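PDB 6F72: MtVAO615 from Myceliophthora thermophila, which binds FAD bicovalently and probably acts as an oxidoreductase whose reduced flavin reacts rapidly with oxygen, though no substrate has been identified. Local coordinates for residues A76-E79 / L80-S83; S87-T90 / H91-P95; S107-P110 / F111-P114; D485-P488 / E489-A492. All coordinates share one frame; numbering follows the deposited sequence.

All four contacts are local. They follow one another along the chain, and none nests in or crosses another. Contact 1 lies at the C-terminal part of helix 74-81. Contact 2 starts a few residues later and forms the short helix 89-92, beside the FAD pocket. The two touch where S83 meets T88. Contact 3 is a turn in the loop between helix 101-104 and strand 126-129. It folds back onto contact 1, where K81 packs against P110 and F111. Contact 4 comes much later and opens helix 488-508. It touches none of the others, and its nearest atoms lie about 7 Å from those of contact 3.

Contact 1: A76-E79 / L80-S83; sequences ACEE and LKSS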
loop_
_atom_site.group_PDB
_atom_site.type_symbol
_atom_site.label_atom_id
_atom_site.label_comp_id
_atom_site.label_asym_id
_atom_site.label_seq_id
_atom_site.Cartn_x
_atom_site.Cartn_y
_atom_site.Cartn_z
ATOM N N ALA A 76 -20.454 21.693 -5.076
ATOM C CA ALA A 76 -19.316 21.032 -4.424
ATOM C C ALA A 76 -19.453 19.519 -4.499
ATOM O O ALA A 76 -18.449 18.796 -4.571
ATOM C CB ALA A 76 -19.186 21.480 -2.974
ATOM N N CYS A 77 -20.696 19.048 -4.483
ATOM C CA CYS A 77 -20.989 17.631 -4.632
ATOM C C CYS A 77 -20.537 17.129 -6.004
ATOM O O CYS A 77 -19.947 16.058 -6.102
ATOM C CB CYS A 77 -22.471 17.367 -4.400
ATOM S SG CYS A 77 -22.920 15.626 -4.516
ATOM N N GLU A 78 -20.791 17.926 -7.046
ATOM C CA GLU A 78 -20.416 17.582 -8.423
ATOM C C GLU A 78 -18.901 17.529 -8.648
ATOM O O GLU A 78 -18.422 16.685 -9.416
ATOM C CB GLU A 78 -21.070 18.528 -9.444
ATOM C CG GLU A 78 -22.600 18.483 -9.517
ATOM C CD GLU A 78 -23.176 17.107 -9.840
ATOM O OE1 GLU A 78 -22.710 16.467 -10.807
ATOM O OE2 GLU A 78 -24.108 16.663 -9.127
ATOM N N GLU A 79 -18.163 18.428 -7.988
ATOM C CA GLU A 79 -16.688 18.447 -8.046
ATOM C C GLU A 79 -16.056 17.210 -7.396
ATOM O O GLU A 79 -15.015 16.724 -7.853
ATOM C CB GLU A 79 -16.128 19.739 -7.432
ATOM C CG GLU A 79 -16.221 20.949 -8.358
ATOM C CD GLU A 79 -16.081 22.284 -7.635
ATOM O OE1 GLU A 79 -16.961 23.166 -7.818
ATOM O OE2 GLU A 79 -15.096 22.467 -6.890
ATOM N N LEU A 80 -16.694 16.704 -6.339
ATOM C CA LEU A 80 -16.290 15.455 -5.688
ATOM C C LEU A 80 -16.412 14.233 -6.609
ATOM O O LEU A 80 -15.593 13.306 -6.535
ATOM C CB LEU A 80 -17.123 15.214 -4.419
ATOM C CG LEU A 80 -16.942 16.020 -3.133
ATOM C CD1 LEU A 80 -17.801 15.361 -2.076
ATOM C CD2 LEU A 80 -15.495 16.091 -2.652
ATOM N N LYS A 81 -17.433 14.251 -7.469
ATOM C CA LYS A 81 -17.777 13.117 -8.343
ATOM C C LYS A 81 -16.727 12.785 -9.387
ATOM O O LYS A 81 -16.343 11.617 -9.521
ATOM C CB LYS A 81 -19.115 13.355 -9.043
ATOM C CG LYS A 81 -20.316 13.246 -8.128
ATOM C CD LYS A 81 -21.586 13.557 -8.895
ATOM C CE LYS A 81 -22.766 13.651 -7.955
ATOM N NZ LYS A 81 -24.015 13.319 -8.684
ATOM N N SER A 82 -16.252 13.798 -10.107
ATOM C CA SER A 82 -15.396 13.578 -11.273
ATOM C C SER A 82 -14.055 12.888 -10.982
ATOM O O SER A 82 -13.474 12.290 -11.888
ATOM C CB SER A 82 -15.173 14.879 -12.035
ATOM O OG SER A 82 -14.524 15.822 -11.208
ATOM N N SER A 83 -13.577 12.956 -9.733
ATOM C CA SER A 83 -12.300 12.335 -9.349
ATOM C C SER A 83 -12.382 11.381 -8.148
ATOM O O SER A 83 -11.346 11.017 -7.577
ATOM C CB SER A 83 -11.254 13.427 -9.087
ATOM O OG SER A 83 -11.038 14.206 -10.249
#
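The helix of 76-79 continues through L80 and K81, and L80 N bonds to A76 O at 3.3 Å, one turn back. At K81 the pattern becomes less regular. Its N reaches both C77 O and E78 O, and both bonds are weak. S82 N is buried here and finds no partner in the model.

The main side-chain pair is E78 and K81, three residues apart. The two lie side by side and point the same way. The E78 chain bends at chi2 (-58°), which turns its carboxylate along the K81 chain. E78 OE1 lies 3.7 Å from K81 CD. E78 OE2 meets K81 NZ at 3.4 Å in a salt bridge that is long and weak as a hydrogen bond. The bridge spans the i to i+3 spacing, one turn of helix 74-81. It lies at the surface, near the helix's C-terminal end.

K81 is extended beyond CG, and this carries its chain past C77 as well. C77 SG comes within 4.0 Å of K81 CE. C77 itself is buried, with SG anti to its backbone N (chi1 -178°), and it forms a disulfide with C64. That bond ties the helix to the preceding loop. L80 lies over the backbone of the turn before it. Its CG is 3.5 Å from A76 O, and the side chain also packs on Q60 and V63. The aliphatic part of K81 continues onto P110 and F111.

Contact 2: S87-T90 / H91-P95; sequences STIT and HVNAP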
loop_
_atom_site.group_PDB
_atom_site.type_symbol
_atom_site.label_atom_id
_atom_site.label_comp_id
_atom_site.label_asym_id
_atom_site.label_seq_id
_atom_site.Cartn_x
_atom_site.Cartn_y
_atom_site.Cartn_z
ATOM N N SER A 87 -6.989 8.269 -6.648
ATOM C CA SER A 87 -6.208 8.636 -5.451
ATOM C C SER A 87 -5.798 10.099 -5.600
ATOM O O SER A 87 -4.879 10.433 -6.349
ATOM C CB SER A 87 -4.989 7.717 -5.261
ATOM O OG SER A 87 -5.386 6.356 -5.239
ATOM N N THR A 88 -6.531 10.971 -4.919
ATOM C CA THR A 88 -6.307 12.415 -5.005
ATOM C C THR A 88 -5.910 12.965 -3.655
ATOM O O THR A 88 -6.293 12.420 -2.606
ATOM C CB THR A 88 -7.581 13.170 -5.423
ATOM O OG1 THR A 88 -8.599 12.936 -4.442
ATOM C CG2 THR A 88 -8.049 12.745 -6.817
ATOM N N ILE A 89 -5.181 14.075 -3.693
ATOM C CA ILE A 89 -4.726 14.750 -2.482
ATOM C C ILE A 89 -5.925 15.270 -1.675
ATOM O O ILE A 89 -5.912 15.248 -0.448
ATOM C CB ILE A 89 -3.649 15.830 -2.804
ATOM C CG1 ILE A 89 -2.919 16.305 -1.538
ATOM C CG2 ILE A 89 -4.234 17.000 -3.588
ATOM C CD1 ILE A 89 -1.955 15.303 -0.940
ATOM N N THR A 90 -6.969 15.680 -2.392
ATOM C CA THR A 90 -8.234 16.161 -1.818
ATOM C C THR A 90 -8.843 15.131 -0.849
ATOM O O THR A 90 -9.179 15.454 0.296
ATOM C CB THR A 90 -9.221 16.541 -2.957
ATOM O OG1 THR A 90 -8.659 17.627 -3.704
ATOM C CG2 THR A 90 -10.589 16.981 -2.419
ATOM N N HIS A 91 -8.953 13.895 -1.320
ATOM C CA HIS A 91 -9.479 12.794 -0.537
ATOM C C HIS A 91 -8.551 12.377 0.608
ATOM O O HIS A 91 -9.003 12.075 1.728
ATOM C CB HIS A 91 -9.695 11.614 -1.464
ATOM C CG HIS A 91 -10.979 10.892 -1.225
ATOM N ND1 HIS A 91 -11.650 10.227 -2.228
ATOM C CD2 HIS A 91 -11.720 10.739 -0.099
ATOM C CE1 HIS A 91 -12.743 9.680 -1.727
ATOM N NE2 HIS A 91 -12.812 9.979 -0.438
ATOM N N VAL A 92 -7.253 12.361 0.310
ATOM C CA VAL A 92 -6.244 12.028 1.291
ATOM C C VAL A 92 -6.219 13.072 2.423
ATOM O O VAL A 92 -5.902 12.723 3.561
ATOM C CB VAL A 92 -4.853 11.842 0.621
ATOM C CG1 VAL A 92 -3.727 11.925 1.630
ATOM C CG2 VAL A 92 -4.787 10.502 -0.100
ATOM N N ASN A 93 -6.602 14.320 2.108
ATOM C CA ASN A 93 -6.574 15.431 3.071
ATOM C C ASN A 93 -7.733 15.428 4.064
ATOM O O ASN A 93 -7.715 16.179 5.043
ATOM C CB ASN A 93 -6.528 16.780 2.350
ATOM C CG ASN A 93 -5.144 17.136 1.829
ATOM O OD1 ASN A 93 -4.154 16.450 2.080
ATOM N ND2 ASN A 93 -5.080 18.229 1.087
ATOM N N ALA A 94 -8.748 14.607 3.802
ATOM C CA ALA A 94 -9.907 14.511 4.683
ATOM C C ALA A 94 -9.544 13.725 5.953
ATOM O O ALA A 94 -8.852 12.695 5.866
ATOM C CB ALA A 94 -11.077 13.876 3.953
ATOM N N PRO A 95 -9.976 14.223 7.136
ATOM C CA PRO A 95 -9.644 13.593 8.418
ATOM C C PRO A 95 -10.096 12.142 8.571
ATOM O O PRO A 95 -9.288 11.289 8.901
ATOM C CB PRO A 95 -10.359 14.485 9.440
ATOM C CG PRO A 95 -10.407 15.817 8.769
ATOM C CD PRO A 95 -10.723 15.482 7.344
#
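T88 has chi1 at 61°, which sets OG1 between its backbone N and its carbonyl carbon and turns it to H91. This is the N-cap of the short helix 89-92. T88 OG1 accepts from H91 N at 3.3 Å, and the bond is fairly straight (162°). The same oxygen lies 3.4 Å from H91 CB, where the two side chains cross obliquely. T88 O then takes V92 N at 3.1 Å, in the carbonyl plane. One residue thus accepts from two N-H groups of the first turn, through its side chain and its backbone.

The H91 ring meets W84, and its side chain touches Q60. V92 turns its CG2 over T88 O and also packs on E202. S87, just before the cap, touches the FAD, and its OG bonds to A407 O. The cap residue T88 therefore follows directly on a residue of the flavin pocket.

N93 closes the turn. Its N gives a bond of 2.8 Å to I89 O and a weak one to T90 O. The N93 amide crosses the I89 side chain at a slant, and OD1 takes a hydrogen bond from H174 NE2. At this crossing N93 OD1 is 3.8 Å from I89 CG1.

Contact 3: S107-P110 / F111-P114; sequences SCVP and FTDP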
loop_
_atom_site.group_PDB
_atom_site.type_symbol
_atom_site.label_atom_id
_atom_site.label_comp_id
_atom_site.label_asym_id
_atom_site.label_seq_id
_atom_site.Cartn_x
_atom_site.Cartn_y
_atom_site.Cartn_z
ATOM N N SER A 107 -22.264 4.661 2.828
ATOM C CA SER A 107 -22.730 5.329 4.049
ATOM C C SER A 107 -22.894 6.824 3.860
ATOM O O SER A 107 -23.853 7.414 4.365
ATOM C CB SER A 107 -21.815 5.058 5.227
ATOM O OG SER A 107 -21.690 3.668 5.460
ATOM N N CYS A 108 -21.948 7.418 3.137
ATOM C CA CYS A 108 -21.951 8.838 2.837
ATOM C C CYS A 108 -21.063 9.096 1.637
ATOM O O CYS A 108 -19.939 9.576 1.767
ATOM C CB CYS A 108 -21.500 9.675 4.043
ATOM S SG CYS A 108 -21.720 11.449 3.748
ATOM N N VAL A 109 -21.590 8.769 0.465
ATOM C CA VAL A 109 -20.852 8.842 -0.794
ATOM C C VAL A 109 -21.549 9.816 -1.745
ATOM O O VAL A 109 -22.728 10.127 -1.530
ATOM C CB VAL A 109 -20.729 7.442 -1.445
ATOM C CG1 VAL A 109 -19.800 6.548 -0.624
ATOM C CG2 VAL A 109 -22.108 6.802 -1.647
ATOM N N PRO A 110 -20.845 10.299 -2.802
ATOM C CA PRO A 110 -21.442 11.295 -3.719
ATOM C C PRO A 110 -22.486 10.772 -4.717
ATOM O O PRO A 110 -23.119 11.576 -5.410
ATOM C CB PRO A 110 -20.228 11.826 -4.502
ATOM C CG PRO A 110 -19.035 11.433 -3.688
ATOM C CD PRO A 110 -19.419 10.098 -3.122
ATOM N N PHE A 111 -22.687 9.457 -4.770
ATOM C CA PHE A 111 -23.450 8.844 -5.859
ATOM C C PHE A 111 -24.812 8.281 -5.440
ATOM O O PHE A 111 -25.531 7.730 -6.265
ATOM C CB PHE A 111 -22.578 7.802 -6.596
ATOM C CG PHE A 111 -21.308 8.384 -7.165
ATOM C CD1 PHE A 111 -21.330 9.139 -8.345
ATOM C CD2 PHE A 111 -20.091 8.222 -6.498
ATOM C CE1 PHE A 111 -20.160 9.692 -8.859
ATOM C CE2 PHE A 111 -18.915 8.768 -7.010
ATOM C CZ PHE A 111 -18.953 9.503 -8.197
ATOM N N THR A 112 -25.155 8.427 -4.163
ATOM C CA THR A 112 -26.458 8.026 -3.658
ATOM C C THR A 112 -27.431 9.202 -3.620
ATOM O O THR A 112 -27.062 10.356 -3.893
ATOM C CB THR A 112 -26.376 7.406 -2.256
ATOM O OG1 THR A 112 -25.533 8.209 -1.430
ATOM C CG2 THR A 112 -25.835 5.989 -2.329
ATOM N N ASP A 113 -28.687 8.885 -3.296
ATOM C CA ASP A 113 -29.727 9.869 -3.131
ATOM C C ASP A 113 -29.353 10.912 -2.079
ATOM O O ASP A 113 -28.919 10.535 -0.984
ATOM C CB ASP A 113 -31.027 9.191 -2.735
ATOM C CG ASP A 113 -32.218 10.068 -2.995
ATOM O OD1 ASP A 113 -32.476 11.003 -2.218
ATOM O OD2 ASP A 113 -32.886 9.832 -4.005
ATOM N N PRO A 114 -29.524 12.223 -2.403
ATOM C CA PRO A 114 -29.259 13.327 -1.462
ATOM C C PRO A 114 -30.026 13.216 -0.142
ATOM O O PRO A 114 -29.487 13.577 0.922
ATOM C CB PRO A 114 -29.701 14.561 -2.246
ATOM C CG PRO A 114 -29.411 14.195 -3.659
ATOM C CD PRO A 114 -29.793 12.740 -3.763
HETATM O O HOH W 1 -24.365 7.534 0.825
#
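T112 OG1 has two polar neighbours, a water and V109 O. The ordered water is hydrogen-bonded to T112 OG1 at 2.6 Å. The same water accepts from V109 N at 3.1 Å, so it bridges the two ends of the turn. T112 OG1 also faces V109 O at 3.4 Å, a weak and unsettled bond. V109 O has a further partner in H65 NE2.

The chi1 of T112 (46°) places OG1 between its backbone N and carbonyl carbon, on the side facing V109. The V109 and T112 side chains cross at about a right angle. There V109 CG2 lies 3.7 Å from T112 OG1 and 3.9 Å from T112 CG2.

P110 and F111 form the apolar half of the contact. P110 CB sits over one face of the F111 ring, nearer the edge of the ring than its centre. It is 4.3 Å from the ring centroid and 18° off the normal, a CH-pi contact. P110 CD adds a contact of 3.9 Å with F111 CD2, so the proline crosses the F111 ring at a slant, over that face. The F111 ring also meets W484, with planes at about 30°. P110 packs on W84 and C64.

C108, just before V109, is joined to C118 by a disulfide. The arrangement is a type I beta turn, V109 to T112, with P110 and F111 at its corners, bridged by water and packed by a proline-aromatic CH-pi contact, in the loop between helix 101-104 and strand 126-129.

Contact 4: D485-P488 / E489-A492; sequences DASP and EEMA
E490 reaches back from the first turn of its helix to S487, and its side chain can be followed outward. Its CB lies 3.5 Å from S487 O. With chi1 at -71°, CG stands anti to the carbonyl carbon and passes 3.3 Å from S487 OG. The chain is extended beyond CG and brings the carboxylate to the backbone of S487. At the tip, E490 OE1 accepts from S487 N at 2.9 Å. The bond is nearly straight (168°) and uses the anti lone pair. The same oxygen lies 3.4 Å from A486 CB.

S487 returns the bond. Its OG accepts from E490 N at 3.0 Å, and it also gives a weak bond to E489 OE1. Two backbone bonds start the helix, M491 N to S487 O and A492 N to P488 O.

The M491 chain bends at chi2 and chi3 and brings CE to 3.7 Å from A486 CB. M491 also packs on Y106 and W482, and P488 touches Y106. The negative E490 carboxylate would probably interact favourably with the N-terminal end of the helix dipole. The paired bonds of S487 and E490 make a capping box, with S487 as the N-cap of helix 488-508, beside a hydrophobic staple of A486 and M491.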
loop_
_atom_site.group_PDB
_atom_site.type_symbol
_atom_site.label_atom_id
_atom_site.label_comp_id
_atom_site.label_asym_id
_atom_site.label_seq_id
_atom_site.Cartn_x
_atom_site.Cartn_y
_atom_site.Cartn_z
ATOM N N ASP A 485 -22.731 2.345 -10.988
ATOM C CA ASP A 485 -24.030 1.959 -11.587
ATOM C C ASP A 485 -24.560 0.614 -11.106
ATOM O O ASP A 485 -25.746 0.304 -11.298
ATOM C CB ASP A 485 -23.919 1.878 -13.104
ATOM C CG ASP A 485 -23.618 3.197 -13.747
ATOM O OD1 ASP A 485 -23.870 4.259 -13.149
ATOM O OD2 ASP A 485 -23.132 3.178 -14.890
ATOM N N ALA A 486 -23.678 -0.209 -10.550
ATOM C CA ALA A 486 -24.034 -1.550 -10.096
ATOM C C ALA A 486 -24.730 -1.438 -8.746
ATOM O O ALA A 486 -24.651 -0.408 -8.096
ATOM C CB ALA A 486 -22.777 -2.425 -10.002
ATOM N N SER A 487 -25.406 -2.499 -8.322
ATOM C CA SER A 487 -26.012 -2.525 -6.996
ATOM C C SER A 487 -24.979 -2.760 -5.870
ATOM O O SER A 487 -23.873 -3.238 -6.140
ATOM C CB SER A 487 -27.117 -3.578 -6.946
ATOM O OG SER A 487 -26.564 -4.869 -6.839
ATOM N N PRO A 488 -25.339 -2.433 -4.606
ATOM C CA PRO A 488 -24.501 -2.823 -3.446
ATOM C C PRO A 488 -24.266 -4.327 -3.366
ATOM O O PRO A 488 -23.184 -4.763 -2.983
ATOM C CB PRO A 488 -25.334 -2.396 -2.237
ATOM C CG PRO A 488 -26.188 -1.286 -2.742
ATOM C CD PRO A 488 -26.440 -1.529 -4.207
ATOM N N GLU A 489 -25.290 -5.097 -3.719
ATOM C CA GLU A 489 -25.231 -6.555 -3.701
ATOM C C GLU A 489 -24.224 -7.079 -4.734
ATOM O O GLU A 489 -23.495 -8.033 -4.453
ATOM C CB GLU A 489 -26.630 -7.139 -3.910
ATOM C CG GLU A 489 -27.625 -6.797 -2.795
ATOM C CD GLU A 489 -28.249 -5.385 -2.881
ATOM O OE1 GLU A 489 -28.389 -4.805 -3.992
ATOM O OE2 GLU A 489 -28.607 -4.846 -1.806
ATOM N N GLU A 490 -24.161 -6.418 -5.895
ATOM C CA GLU A 490 -23.167 -6.706 -6.943
ATOM C C GLU A 490 -21.714 -6.386 -6.543
ATOM O O GLU A 490 -20.787 -7.133 -6.896
ATOM C CB GLU A 490 -23.531 -6.016 -8.258
ATOM C CG GLU A 490 -24.747 -6.653 -8.913
ATOM C CD GLU A 490 -25.214 -5.960 -10.182
ATOM O OE1 GLU A 490 -25.321 -4.714 -10.227
ATOM O OE2 GLU A 490 -25.510 -6.691 -11.139
ATOM N N MET A 491 -21.509 -5.282 -5.820
ATOM C CA MET A 491 -20.182 -4.978 -5.300
ATOM C C MET A 491 -19.774 -5.938 -4.197
ATOM O O MET A 491 -18.595 -6.306 -4.107
ATOM C CB MET A 491 -20.067 -3.522 -4.854
ATOM C CG MET A 491 -20.057 -2.522 -6.000
ATOM S SD MET A 491 -18.848 -2.759 -7.323
ATOM C CE MET A 491 -19.691 -3.871 -8.466
ATOM N N ALA A 492 -20.749 -6.344 -3.377
ATOM C CA ALA A 492 -20.528 -7.318 -2.307
ATOM C C ALA A 492 -20.148 -8.677 -2.900
ATOM O O ALA A 492 -19.283 -9.377 -2.359
ATOM C CB ALA A 492 -21.747 -7.440 -1.403
#